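Local coordinates for hydrazine synthase subunit alpha (Candidatus Kuenenia stuttgartiensis, PDB 5C2V), which condenses hydroxylamine, made by the gamma subunit, with ammonia to give hydrazine, as the heme c-containing alpha subunit of the hydrazine synthase complex, at residues R58-D63 / L69-N74; A94-H97 / G102-I105; R687-L692 / V758-L763. All coordinates share one frame; numbering follows the deposited sequence.

Contact 1. Residues R58-D63 / L69-N74; sequences RIVLFD and LKVLTN. With BET (trimethyl glycine), chain B.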
loop_
_atom_site.group_PDB
_atom_site.type_symbol
_atom_site.label_atom_id
_atom_site.label_comp_id
_atom_site.label_asym_id
_atom_site.label_seq_id
_atom_site.Cartn_x
_atom_site.Cartn_y
_atom_site.Cartn_z
ATOM N N ARG D 58 17.578 5.252 -36.545
ATOM C CA ARG D 58 17.341 4.671 -37.860
ATOM C C ARG D 58 16.758 3.265 -37.759
ATOM O O ARG D 58 17.036 2.533 -36.810
ATOM C CB ARG D 58 18.640 4.644 -38.666
ATOM C CG ARG D 58 19.711 3.745 -38.071
ATOM C CD ARG D 58 21.059 3.977 -38.727
ATOM N NE ARG D 58 22.022 2.941 -38.367
ATOM C CZ ARG D 58 23.307 2.966 -38.706
ATOM N NH1 ARG D 58 23.788 3.980 -39.412
ATOM N NH2 ARG D 58 24.112 1.978 -38.338
ATOM N N ILE D 59 15.940 2.895 -38.740
ATOM C CA ILE D 59 15.405 1.542 -38.820
ATOM C C ILE D 59 16.222 0.730 -39.814
ATOM O O ILE D 59 16.435 1.160 -40.948
ATOM C CB ILE D 59 13.926 1.535 -39.238
ATOM C CG1 ILE D 59 13.094 2.356 -38.254
ATOM C CG2 ILE D 59 13.401 0.111 -39.330
ATOM C CD1 ILE D 59 11.621 2.353 -38.560
ATOM N N VAL D 60 16.683 -0.441 -39.388
ATOM C CA VAL D 60 17.590 -1.231 -40.212
ATOM C C VAL D 60 17.148 -2.681 -40.397
ATOM O O VAL D 60 16.425 -3.246 -39.566
ATOM C CB VAL D 60 19.014 -1.229 -39.623
ATOM C CG1 VAL D 60 19.609 0.170 -39.670
ATOM C CG2 VAL D 60 18.998 -1.755 -38.201
ATOM N N LEU D 61 17.601 -3.267 -41.503
ATOM C CA LEU D 61 17.347 -4.665 -41.829
ATOM C C LEU D 61 18.638 -5.472 -41.743
ATOM O O LEU D 61 19.675 -5.066 -42.275
ATOM C CB LEU D 61 16.738 -4.789 -43.228
ATOM C CG LEU D 61 16.512 -6.197 -43.782
ATOM C CD1 LEU D 61 15.581 -6.991 -42.880
ATOM C CD2 LEU D 61 15.960 -6.129 -45.199
ATOM N N PHE D 62 18.567 -6.619 -41.075
ATOM C CA PHE D 62 19.743 -7.439 -40.817
ATOM C C PHE D 62 19.501 -8.901 -41.184
ATOM O O PHE D 62 18.494 -9.493 -40.790
ATOM C CB PHE D 62 20.150 -7.321 -39.346
ATOM C CG PHE D 62 21.254 -8.255 -38.939
ATOM C CD1 PHE D 62 22.573 -7.966 -39.249
ATOM C CD2 PHE D 62 20.974 -9.412 -38.232
ATOM C CE1 PHE D 62 23.591 -8.822 -38.872
ATOM C CE2 PHE D 62 21.988 -10.272 -37.852
ATOM C CZ PHE D 62 23.298 -9.976 -38.172
ATOM N N ASP D 63 20.431 -9.474 -41.941
ATOM C CA ASP D 63 20.350 -10.874 -42.340
ATOM C C ASP D 63 21.081 -11.756 -41.332
ATOM O O ASP D 63 22.245 -11.516 -41.016
ATOM C CB ASP D 63 20.931 -11.065 -43.743
ATOM C CG ASP D 63 20.744 -12.477 -44.266
ATOM O OD1 ASP D 63 21.610 -13.334 -43.989
ATOM O OD2 ASP D 63 19.734 -12.728 -44.957
ATOM N N LEU D 69 24.010 -5.799 -42.988
ATOM C CA LEU D 69 23.126 -4.791 -42.409
ATOM C C LEU D 69 22.844 -3.665 -43.403
ATOM O O LEU D 69 23.746 -3.208 -44.103
ATOM C CB LEU D 69 23.735 -4.222 -41.125
ATOM C CG LEU D 69 22.875 -3.227 -40.342
ATOM C CD1 LEU D 69 21.579 -3.883 -39.892
ATOM C CD2 LEU D 69 23.642 -2.675 -39.152
ATOM N N LYS D 70 21.591 -3.217 -43.457
ATOM C CA LYS D 70 21.199 -2.162 -44.392
ATOM C C LYS D 70 20.251 -1.140 -43.761
ATOM O O LYS D 70 19.308 -1.507 -43.058
ATOM C CB LYS D 70 20.547 -2.774 -45.635
ATOM C CG LYS D 70 20.049 -1.750 -46.643
ATOM C CD LYS D 70 19.392 -2.417 -47.840
ATOM C CE LYS D 70 18.869 -1.383 -48.824
ATOM N NZ LYS D 70 18.234 -2.015 -50.014
ATOM N N VAL D 71 20.505 0.140 -44.025
ATOM C CA VAL D 71 19.671 1.225 -43.513
ATOM C C VAL D 71 18.599 1.635 -44.522
ATOM O O VAL D 71 18.909 2.151 -45.596
ATOM C CB VAL D 71 20.510 2.469 -43.158
ATOM C CG1 VAL D 71 19.608 3.606 -42.701
ATOM C CG2 VAL D 71 21.541 2.134 -42.090
ATOM N N LEU D 72 17.339 1.385 -44.176
ATOM C CA LEU D 72 16.206 1.715 -45.040
ATOM C C LEU D 72 15.752 3.173 -44.927
ATOM O O LEU D 72 15.286 3.769 -45.899
ATOM C CB LEU D 72 15.026 0.786 -44.735
ATOM C CG LEU D 72 15.088 -0.646 -45.279
ATOM C CD1 LEU D 72 16.114 -1.495 -44.539
ATOM C CD2 LEU D 72 13.720 -1.304 -45.232
ATOM N N THR D 73 15.894 3.736 -43.732
ATOM C CA THR D 73 15.270 5.008 -43.366
ATOM C C THR D 73 16.135 6.247 -43.594
ATOM O O THR D 73 15.807 7.325 -43.096
ATOM C CB THR D 73 14.808 4.994 -41.903
ATOM O OG1 THR D 73 15.868 4.516 -41.066
ATOM C CG2 THR D 73 13.598 4.085 -41.756
ATOM N N ASN D 74 17.238 6.090 -44.322
ATOM C CA ASN D 74 18.220 7.161 -44.523
ATOM C C ASN D 74 17.618 8.508 -44.941
ATOM O O ASN D 74 18.245 9.551 -44.760
ATOM C CB ASN D 74 19.243 6.731 -45.581
ATOM C CG ASN D 74 20.596 6.388 -44.987
ATOM O OD1 ASN D 74 21.005 6.954 -43.973
ATOM N ND2 ASN D 74 21.302 5.460 -45.623
HETATM N N BET B . 20.457 9.238 -39.832
HETATM C CA BET B . 21.817 9.078 -40.500
HETATM C C BET B . 22.555 7.754 -39.926
HETATM O O BET B . 23.546 8.006 -39.196
HETATM O OXT BET B . 22.045 6.668 -40.287
HETATM C C1 BET B . 20.040 10.697 -39.853
HETATM C C2 BET B . 20.495 8.779 -38.374
HETATM C C3 BET B . 19.397 8.476 -40.607
#
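L61 and K70 face each other as the hydrogen-bonded pair of an antiparallel β-hairpin, edge strand 69-71 and its neighbour 58-63 in a four-stranded antiparallel sheet, one blade of the β-propeller. The L61 N to K70 O bond is 2.9 Å long and nearly straight at 169°, and K70 N returns a bond to L61 O. Toward the start of the first strand the pairing is weaker: L72 N makes only a weak bond to I59 O. T73 takes over with its side chain: chi1 of 49° sets OG1 between its own backbone N and carbonyl carbon, where it accepts the I59 N-H at 2.8 Å.

Apolar contacts fall on both faces. On the one carrying V60, F62, L69 and V71, methyl CD1 of L69 lies against V60 CB and CG2 and also meets F62 CB, near the edge of the phenylalanine ring, while V60 CG1 touches V71 CG2 at 3.7 Å. On the L61 side, L72 CD1 reaches L61 CB. T73 CG2 packs on I59 CB, and I59 itself continues onto A79 and F93 of the next blade.

R58 carries the contact to the ligand. Its chain, extended from CG to NE, carries the guanidinium across V71, whose CG2 sits 3.6 Å above one face of it, offset toward the rim. Q36 OE1 accepts from NE, and at the edge of the group NH1 makes a weak but straight bond of 3.3 Å to carboxylate oxygen OXT of the bound trimethyl glycine.

Contact 2. Residues A94-H97 / G102-I105; sequences AGVH and GCQI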
loop_
_atom_site.group_PDB
_atom_site.type_symbol
_atom_site.label_atom_id
_atom_site.label_comp_id
_atom_site.label_asym_id
_atom_site.label_seq_id
_atom_site.Cartn_x
_atom_site.Cartn_y
_atom_site.Cartn_z
ATOM N N ALA D 94 6.976 4.745 -37.474
ATOM C CA ALA D 94 6.861 6.156 -37.138
ATOM C C ALA D 94 8.152 6.855 -37.525
ATOM O O ALA D 94 9.241 6.332 -37.286
ATOM C CB ALA D 94 6.570 6.339 -35.660
ATOM N N GLY D 95 8.041 8.033 -38.129
ATOM C CA GLY D 95 9.226 8.719 -38.602
ATOM C C GLY D 95 9.135 10.226 -38.720
ATOM O O GLY D 95 8.049 10.797 -38.839
ATOM N N VAL D 96 10.297 10.869 -38.678
ATOM C CA VAL D 96 10.408 12.296 -38.938
ATOM C C VAL D 96 11.227 12.510 -40.204
ATOM O O VAL D 96 12.430 12.250 -40.225
ATOM C CB VAL D 96 11.066 13.046 -37.765
ATOM C CG1 VAL D 96 11.058 14.545 -38.025
ATOM C CG2 VAL D 96 10.356 12.723 -36.462
ATOM N N HIS D 97 10.569 12.981 -41.258
ATOM C CA HIS D 97 11.229 13.187 -42.541
ATOM C C HIS D 97 12.270 14.297 -42.436
ATOM O O HIS D 97 12.085 15.259 -41.691
ATOM C CB HIS D 97 10.200 13.521 -43.623
ATOM C CG HIS D 97 10.700 13.316 -45.020
ATOM N ND1 HIS D 97 11.759 12.487 -45.317
ATOM C CD2 HIS D 97 10.279 13.831 -46.198
ATOM C CE1 HIS D 97 11.972 12.501 -46.622
ATOM N NE2 HIS D 97 11.091 13.306 -47.180
ATOM N N GLY D 102 6.918 16.714 -39.165
ATOM C CA GLY D 102 6.701 16.207 -37.822
ATOM C C GLY D 102 6.882 14.704 -37.754
ATOM O O GLY D 102 7.327 14.080 -38.719
ATOM N N CYS D 103 6.529 14.116 -36.616
ATOM C CA CYS D 103 6.628 12.671 -36.455
ATOM C C CYS D 103 5.308 12.031 -36.849
ATOM O O CYS D 103 4.293 12.203 -36.174
ATOM C CB CYS D 103 6.995 12.304 -35.016
ATOM S SG CYS D 103 7.349 10.547 -34.766
ATOM N N GLN D 104 5.330 11.287 -37.948
ATOM C CA GLN D 104 4.107 10.761 -38.536
ATOM C C GLN D 104 4.201 9.265 -38.807
ATOM O O GLN D 104 5.232 8.640 -38.554
ATOM C CB GLN D 104 3.790 11.504 -39.834
ATOM C CG GLN D 104 3.699 13.021 -39.691
ATOM C CD GLN D 104 2.404 13.479 -39.043
ATOM O OE1 GLN D 104 1.535 12.670 -38.717
ATOM N NE2 GLN D 104 2.268 14.787 -38.860
ATOM N N ILE D 105 3.118 8.700 -39.329
ATOM C CA ILE D 105 3.085 7.289 -39.691
ATOM C C ILE D 105 3.448 7.113 -41.162
ATOM O O ILE D 105 2.923 7.809 -42.028
ATOM C CB ILE D 105 1.699 6.666 -39.425
ATOM C CG1 ILE D 105 1.310 6.837 -37.955
ATOM C CG2 ILE D 105 1.689 5.194 -39.809
ATOM C CD1 ILE D 105 2.226 6.114 -36.992
#
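G102 enters the pairing through its carbonyl oxygen, which V96 CA approaches at 3.6 Å in a CA-H...O contact, and V96 CG1 comes to the same oxygen. G102 has a positive phi (90°), a backbone shape common for glycine.

At C103 the contact becomes one of side chains. V96 CG2, anti to its carbonyl carbon, rests on C103 CB at 3.7 Å. The sulfur of C103 is anti to its backbone N (chi1 -173°), which directs it along the same face toward A94, whose CB is a loose 4.4 Å from SG; F80 of the preceding strand touches both C103 and A94. Meanwhile the CA of C103 offers a CA-H...O contact to G95 O.

Q104 makes the two backbone hydrogen bonds, both with G95. Its N donates to G95 O and its O receives G95 N, both at 2.9 Å. G95 O takes a second donor, the indole NE1 of W106. The Q104 side chain turns off to the other face, where its amide is held at both ends: NE2 donates to the carbonyls of L121 and G101, while OE1 is hydrogen-bonded to the T119 hydroxyl.

I105 pairs with A94 across the non-hydrogen-bonded site, and its side chain packs on C125 and P128 of strand 124-131. The two segments thus form the end of an antiparallel β-hairpin, strands 90-97 and 103-109, at the middle of a four-stranded propeller blade.

Contact 3. Residues R687-L692 / V758-L763; sequences RAYNSL and VEWIDL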
loop_
_atom_site.group_PDB
_atom_site.type_symbol
_atom_site.label_atom_id
_atom_site.label_comp_id
_atom_site.label_asym_id
_atom_site.label_seq_id
_atom_site.Cartn_x
_atom_site.Cartn_y
_atom_site.Cartn_z
ATOM N N ARG D 687 -8.267 32.833 0.479
ATOM C CA ARG D 687 -8.126 32.386 1.860
ATOM C C ARG D 687 -9.057 31.219 2.174
ATOM O O ARG D 687 -8.654 30.245 2.812
ATOM C CB ARG D 687 -8.393 33.546 2.823
ATOM C CG ARG D 687 -8.406 33.147 4.290
ATOM C CD ARG D 687 -7.088 32.514 4.698
ATOM N NE ARG D 687 -5.974 33.449 4.580
ATOM C CZ ARG D 687 -4.695 33.097 4.658
ATOM N NH1 ARG D 687 -4.366 31.827 4.851
ATOM N NH2 ARG D 687 -3.744 34.014 4.542
ATOM N N ALA D 688 -10.305 31.325 1.724
ATOM C CA ALA D 688 -11.310 30.304 1.997
ATOM C C ALA D 688 -10.936 28.962 1.373
ATOM O O ALA D 688 -11.097 27.912 1.997
ATOM C CB ALA D 688 -12.672 30.759 1.496
ATOM N N TYR D 689 -10.431 29.002 0.143
ATOM C CA TYR D 689 -10.036 27.784 -0.554
ATOM C C TYR D 689 -8.846 27.126 0.135
ATOM O O TYR D 689 -8.825 25.911 0.326
ATOM C CB TYR D 689 -9.698 28.078 -2.018
ATOM C CG TYR D 689 -9.467 26.834 -2.847
ATOM C CD1 TYR D 689 -8.191 26.305 -3.007
ATOM C CD2 TYR D 689 -10.526 26.183 -3.466
ATOM C CE1 TYR D 689 -7.977 25.167 -3.761
ATOM C CE2 TYR D 689 -10.321 25.045 -4.223
ATOM C CZ TYR D 689 -9.047 24.541 -4.367
ATOM O OH TYR D 689 -8.841 23.407 -5.120
ATOM N N ASN D 690 -7.856 27.935 0.499
ATOM C CA ASN D 690 -6.686 27.437 1.214
ATOM C C ASN D 690 -7.068 26.822 2.554
ATOM O O ASN D 690 -6.503 25.809 2.968
ATOM C CB ASN D 690 -5.666 28.558 1.428
ATOM C CG ASN D 690 -4.862 28.860 0.180
ATOM O OD1 ASN D 690 -3.916 28.143 -0.152
ATOM N ND2 ASN D 690 -5.227 29.930 -0.517
ATOM N N SER D 691 -8.035 27.439 3.226
ATOM C CA SER D 691 -8.514 26.939 4.508
ATOM C C SER D 691 -9.225 25.598 4.354
ATOM O O SER D 691 -8.901 24.632 5.043
ATOM C CB SER D 691 -9.455 27.954 5.161
ATOM O OG SER D 691 -8.785 29.171 5.441
ATOM N N LEU D 692 -10.187 25.544 3.437
ATOM C CA LEU D 692 -11.032 24.364 3.277
ATOM C C LEU D 692 -10.280 23.147 2.735
ATOM O O LEU D 692 -10.667 22.009 2.993
ATOM C CB LEU D 692 -12.215 24.691 2.365
ATOM C CG LEU D 692 -13.239 25.663 2.957
ATOM C CD1 LEU D 692 -14.228 26.129 1.900
ATOM C CD2 LEU D 692 -13.964 25.018 4.129
ATOM N N VAL D 758 -21.890 20.647 -2.013
ATOM C CA VAL D 758 -21.836 19.193 -2.163
ATOM C C VAL D 758 -21.331 18.788 -3.548
ATOM O O VAL D 758 -20.424 17.960 -3.672
ATOM C CB VAL D 758 -23.219 18.550 -1.926
ATOM C CG1 VAL D 758 -23.181 17.066 -2.261
ATOM C CG2 VAL D 758 -23.668 18.768 -0.488
ATOM N N GLU D 759 -21.920 19.383 -4.581
ATOM C CA GLU D 759 -21.509 19.135 -5.958
ATOM C C GLU D 759 -20.050 19.505 -6.177
ATOM O O GLU D 759 -19.304 18.764 -6.821
ATOM C CB GLU D 759 -22.390 19.915 -6.936
ATOM C CG GLU D 759 -23.748 19.291 -7.188
ATOM C CD GLU D 759 -24.544 20.041 -8.239
ATOM O OE1 GLU D 759 -24.445 21.286 -8.284
ATOM O OE2 GLU D 759 -25.262 19.386 -9.022
ATOM N N TRP D 760 -19.652 20.654 -5.640
ATOM C CA TRP D 760 -18.274 21.118 -5.757
ATOM C C TRP D 760 -17.295 20.099 -5.187
ATOM O O TRP D 760 -16.288 19.777 -5.818
ATOM C CB TRP D 760 -18.096 22.464 -5.051
ATOM C CG TRP D 760 -16.661 22.873 -4.906
ATOM C CD1 TRP D 760 -15.780 23.149 -5.912
ATOM C CD2 TRP D 760 -15.942 23.058 -3.681
ATOM N NE1 TRP D 760 -14.557 23.490 -5.389
ATOM C CE2 TRP D 760 -14.630 23.443 -4.022
ATOM C CE3 TRP D 760 -16.279 22.935 -2.331
ATOM C CZ2 TRP D 760 -13.655 23.705 -3.061
ATOM C CZ3 TRP D 760 -15.312 23.197 -1.378
ATOM C CH2 TRP D 760 -14.016 23.577 -1.747
ATOM N N ILE D 761 -17.598 19.584 -4.000
ATOM C CA ILE D 761 -16.727 18.602 -3.362
ATOM C C ILE D 761 -16.714 17.275 -4.120
ATOM O O ILE D 761 -15.653 16.682 -4.330
ATOM C CB ILE D 761 -17.142 18.354 -1.901
ATOM C CG1 ILE D 761 -17.039 19.650 -1.097
ATOM C CG2 ILE D 761 -16.277 17.278 -1.274
ATOM C CD1 ILE D 761 -17.306 19.477 0.379
ATOM N N ASP D 762 -17.889 16.816 -4.539
ATOM C CA ASP D 762 -18.000 15.562 -5.283
ATOM C C ASP D 762 -17.277 15.625 -6.628
ATOM O O ASP D 762 -16.823 14.603 -7.145
ATOM C CB ASP D 762 -19.470 15.198 -5.500
ATOM C CG ASP D 762 -19.993 14.237 -4.452
ATOM O OD1 ASP D 762 -19.293 14.017 -3.441
ATOM O OD2 ASP D 762 -21.108 13.706 -4.636
ATOM N N LEU D 763 -17.173 16.827 -7.189
ATOM C CA LEU D 763 -16.478 17.033 -8.456
ATOM C C LEU D 763 -14.959 16.993 -8.302
ATOM O O LEU D 763 -14.229 17.032 -9.290
ATOM C CB LEU D 763 -16.892 18.364 -9.085
ATOM C CG LEU D 763 -18.211 18.406 -9.859
ATOM C CD1 LEU D 763 -18.564 19.838 -10.212
ATOM C CD2 LEU D 763 -18.121 17.552 -11.115
#
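W760 projects from helix 751-762 to meet helix 687-692, and the CZ2 and CH2 atoms of its six-membered ring make the contacts on its side of this small, buried interface. With CG anti to the backbone N (chi1 169°), the indole spans the distance between the helices, whose nearest CA atoms, L692 and I761, are still 10.5 Å apart. No hydrogen bond joins the two segments.

Y689 is the main partner. The CE2 corner of its ring arrives at the edge of the indole, near the indole plane, 3.8 Å from W760 CZ2, and CD2 lies 4.0 Å from the same atom; the ring planes stand at roughly 60° to each other. Polar atoms at the rims of both rings are bonded to other parts of the chain: Y689 OH pairs with G497 N and A765 O, and W760 NE1 donates to Q766 O.

Both helices belong to the cytochrome c region of the C-terminal domain, around the bis-histidine heme. L692, the third residue, has its side chain about 6 Å from that heme. It touches the indole more loosely, CD1 to CH2 at 4.5 Å, and also packs on L654 of helix 646-657, while I650 of that helix touches W760.

Contacts 1 and 2 follow one another along the chain in the N-terminal domain, their centres about 17 Å apart and their nearest atoms about 5 Å. They belong to neighbouring four-stranded sheets of the six-bladed propeller: strands 58-63 and 69-71 in one, strands 90-97 and 103-109 in the next, with strand 76-84 between them in sequence and flanking 90-97. Contact 3 comes much later, in the C-terminal heme domain, with its centre about 57 Å from that of contact 1 and 45 Å from that of contact 2. Contacts 1 and 3 lie on opposite sides of the chain's centre, so the propeller hairpins and the helix pair beside the bis-histidine heme belong to well-separated domains.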